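Inactive glucansucrase (PDB 5JBD) is an inactive member of the glucansucrase family, built around a TIM-barrel-type domain of glycosyl hydrolase family 70. Local coordinates at residues A[397-402]-A[425-430]. Sequence-based numbering, arbitrary orientation.
Sequences NLINRL and QAWQEF
Segments 397-402 and 425-430 are helical and cross at 108° with their axes 9.3 Å apart; the backbones come nearest at L402 and A426, whose CA atoms lie 5.9 Å from each other. I399 makes the most extensive contact. Its CG1 lies anti to the carbonyl carbon, and the turn at chi2 (-71°) then brings CD1 over the indole of W427: I399 CD1 sits 3.6 Å from the centroid of the five-membered ring and only 15° off the ring normal, a CH-pi contact over the face. The other branch, I399 CG2, meets A426 CB at 3.9 Å, and I399 CD1 also reaches F430 CB. L398 CD2 lies at the edge of the F430 ring, near its plane, 3.5 Å from F430 CD1. Both helices, 392-406 and 420-434, follow strand 385-388 and precede strand 460-464 in the chain, parallel neighbours in the eight-stranded sheet, so the packing joins parts of one strand-to-strand connection of the TIM-barrel-type fold. L402 packs its CG against A426 CB, while L402 CD2 lies 3.4 Å from A426 O, an oxygen that already accepts the helical bond from F430 N. L402 CD1 touches E429 OE1 at 3.4 Å. E429 OE2 accepts a nearly straight hydrogen bond from Q425 NE2, which comes from above the carboxylate plane. D406 OD2 lies close to E429 OE1, a like-charge proximity that might favour protonation of one carboxylate.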
loop_
_atom_site.group_PDB
_atom_site.type_symbol
_atom_site.label_atom_id
_atom_site.label_comp_id
_atom_site.label_asym_id
_atom_site.label_seq_id
_atom_site.Cartn_x
_atom_site.Cartn_y
_atom_site.Cartn_z
ATOM N N ASN A 397 -5.492 6.085 -8.409
ATOM C CA ASN A 397 -6.736 5.649 -9.091
ATOM C C ASN A 397 -7.033 6.481 -10.335
ATOM O O ASN A 397 -7.344 5.936 -11.395
ATOM C CB ASN A 397 -7.954 5.730 -8.149
ATOM C CG ASN A 397 -7.944 4.657 -7.068
ATOM O OD1 ASN A 397 -7.164 3.692 -7.111
ATOM N ND2 ASN A 397 -8.821 4.823 -6.080
ATOM N N LEU A 398 -6.909 7.797 -10.199
ATOM C CA LEU A 398 -7.179 8.739 -11.284
ATOM C C LEU A 398 -6.195 8.562 -12.449
ATOM O O LEU A 398 -6.596 8.537 -13.618
ATOM C CB LEU A 398 -7.109 10.170 -10.742
ATOM C CG LEU A 398 -7.728 11.333 -11.526
ATOM C CD1 LEU A 398 -8.110 12.451 -10.562
ATOM C CD2 LEU A 398 -6.791 11.863 -12.606
ATOM N N ILE A 399 -4.916 8.425 -12.114
ATOM C CA ILE A 399 -3.870 8.250 -13.128
ATOM C C ILE A 399 -4.021 6.900 -13.843
ATOM O O ILE A 399 -3.887 6.841 -15.055
ATOM C CB ILE A 399 -2.459 8.433 -12.513
ATOM C CG1 ILE A 399 -2.243 9.885 -12.065
ATOM C CG2 ILE A 399 -1.347 7.993 -13.473
ATOM C CD1 ILE A 399 -2.081 10.907 -13.166
ATOM N N ASN A 400 -4.300 5.826 -13.103
ATOM C CA ASN A 400 -4.544 4.529 -13.732
ATOM C C ASN A 400 -5.799 4.503 -14.611
ATOM O O ASN A 400 -5.799 3.831 -15.654
ATOM C CB ASN A 400 -4.607 3.416 -12.691
ATOM C CG ASN A 400 -3.231 3.042 -12.129
ATOM O OD1 ASN A 400 -2.191 3.332 -12.728
ATOM N ND2 ASN A 400 -3.231 2.376 -10.980
ATOM N N ARG A 401 -6.859 5.209 -14.191
ATOM C CA ARG A 401 -8.059 5.391 -15.036
ATOM C C ARG A 401 -7.635 5.977 -16.386
ATOM O O ARG A 401 -7.998 5.462 -17.437
ATOM C CB ARG A 401 -9.162 6.291 -14.371
ATOM C CG ARG A 401 -10.382 5.501 -13.891
ATOM C CD ARG A 401 -11.723 6.280 -13.940
ATOM N NE ARG A 401 -12.727 5.722 -13.025
ATOM C CZ ARG A 401 -13.340 4.530 -13.130
ATOM N NH1 ARG A 401 -13.063 3.677 -14.115
ATOM N NH2 ARG A 401 -14.240 4.170 -12.213
ATOM N N LEU A 402 -6.828 7.031 -16.329
ATOM C CA LEU A 402 -6.325 7.712 -17.522
ATOM C C LEU A 402 -5.430 6.793 -18.375
ATOM O O LEU A 402 -5.552 6.792 -19.599
ATOM C CB LEU A 402 -5.606 9.002 -17.109
ATOM C CG LEU A 402 -5.249 10.118 -18.095
ATOM C CD1 LEU A 402 -6.343 10.382 -19.119
ATOM C CD2 LEU A 402 -4.931 11.388 -17.310
ATOM N N GLN A 425 2.751 9.888 -19.829
ATOM C CA GLN A 425 1.746 10.444 -20.712
ATOM C C GLN A 425 0.532 10.886 -19.887
ATOM O O GLN A 425 0.024 11.981 -20.069
ATOM C CB GLN A 425 1.316 9.406 -21.760
ATOM C CG GLN A 425 0.242 9.890 -22.732
ATOM C CD GLN A 425 -0.323 8.781 -23.608
ATOM O OE1 GLN A 425 0.336 7.770 -23.860
ATOM N NE2 GLN A 425 -1.552 8.963 -24.068
ATOM N N ALA A 426 0.068 10.007 -19.003
ATOM C CA ALA A 426 -1.062 10.337 -18.114
ATOM C C ALA A 426 -0.793 11.603 -17.288
ATOM O O ALA A 426 -1.671 12.447 -17.154
ATOM C CB ALA A 426 -1.381 9.152 -17.221
ATOM N N TRP A 427 0.414 11.742 -16.744
ATOM C CA TRP A 427 0.766 12.956 -15.968
ATOM C C TRP A 427 0.801 14.240 -16.774
ATOM O O TRP A 427 0.331 15.278 -16.308
ATOM C CB TRP A 427 2.070 12.768 -15.174
ATOM C CG TRP A 427 1.752 12.160 -13.855
ATOM C CD1 TRP A 427 1.903 10.858 -13.484
ATOM C CD2 TRP A 427 1.129 12.830 -12.753
ATOM N NE1 TRP A 427 1.446 10.685 -12.185
ATOM C CE2 TRP A 427 0.968 11.880 -11.718
ATOM C CE3 TRP A 427 0.712 14.156 -12.532
ATOM C CZ2 TRP A 427 0.388 12.205 -10.484
ATOM C CZ3 TRP A 427 0.144 14.482 -11.302
ATOM C CH2 TRP A 427 -0.014 13.504 -10.294
ATOM N N GLN A 428 1.332 14.179 -17.997
ATOM C CA GLN A 428 1.268 15.338 -18.886
ATOM C C GLN A 428 -0.204 15.722 -19.111
ATOM O O GLN A 428 -0.555 16.892 -19.009
ATOM C CB GLN A 428 1.959 15.062 -20.220
ATOM C CG GLN A 428 2.238 16.317 -21.024
ATOM C CD GLN A 428 3.081 16.038 -22.257
ATOM O OE1 GLN A 428 2.625 15.395 -23.207
ATOM N NE2 GLN A 428 4.318 16.524 -22.250
ATOM N N GLU A 429 -1.050 14.724 -19.382
ATOM C CA GLU A 429 -2.493 14.948 -19.586
ATOM C C GLU A 429 -3.163 15.504 -18.334
ATOM O O GLU A 429 -3.954 16.439 -18.426
ATOM C CB GLU A 429 -3.180 13.652 -20.037
ATOM C CG GLU A 429 -2.800 13.254 -21.461
ATOM C CD GLU A 429 -3.158 11.821 -21.811
ATOM O OE1 GLU A 429 -3.531 11.040 -20.905
ATOM O OE2 GLU A 429 -3.049 11.458 -23.002
ATOM N N PHE A 430 -2.815 14.937 -17.175
ATOM C CA PHE A 430 -3.344 15.401 -15.897
ATOM C C PHE A 430 -3.009 16.868 -15.603
ATOM O O PHE A 430 -3.909 17.647 -15.307
ATOM C CB PHE A 430 -2.874 14.516 -14.733
ATOM C CG PHE A 430 -3.377 14.984 -13.393
ATOM C CD1 PHE A 430 -4.612 14.556 -12.916
ATOM C CD2 PHE A 430 -2.645 15.891 -12.637
ATOM C CE1 PHE A 430 -5.085 14.998 -11.693
ATOM C CE2 PHE A 430 -3.119 16.339 -11.408
ATOM C CZ PHE A 430 -4.343 15.896 -10.940
#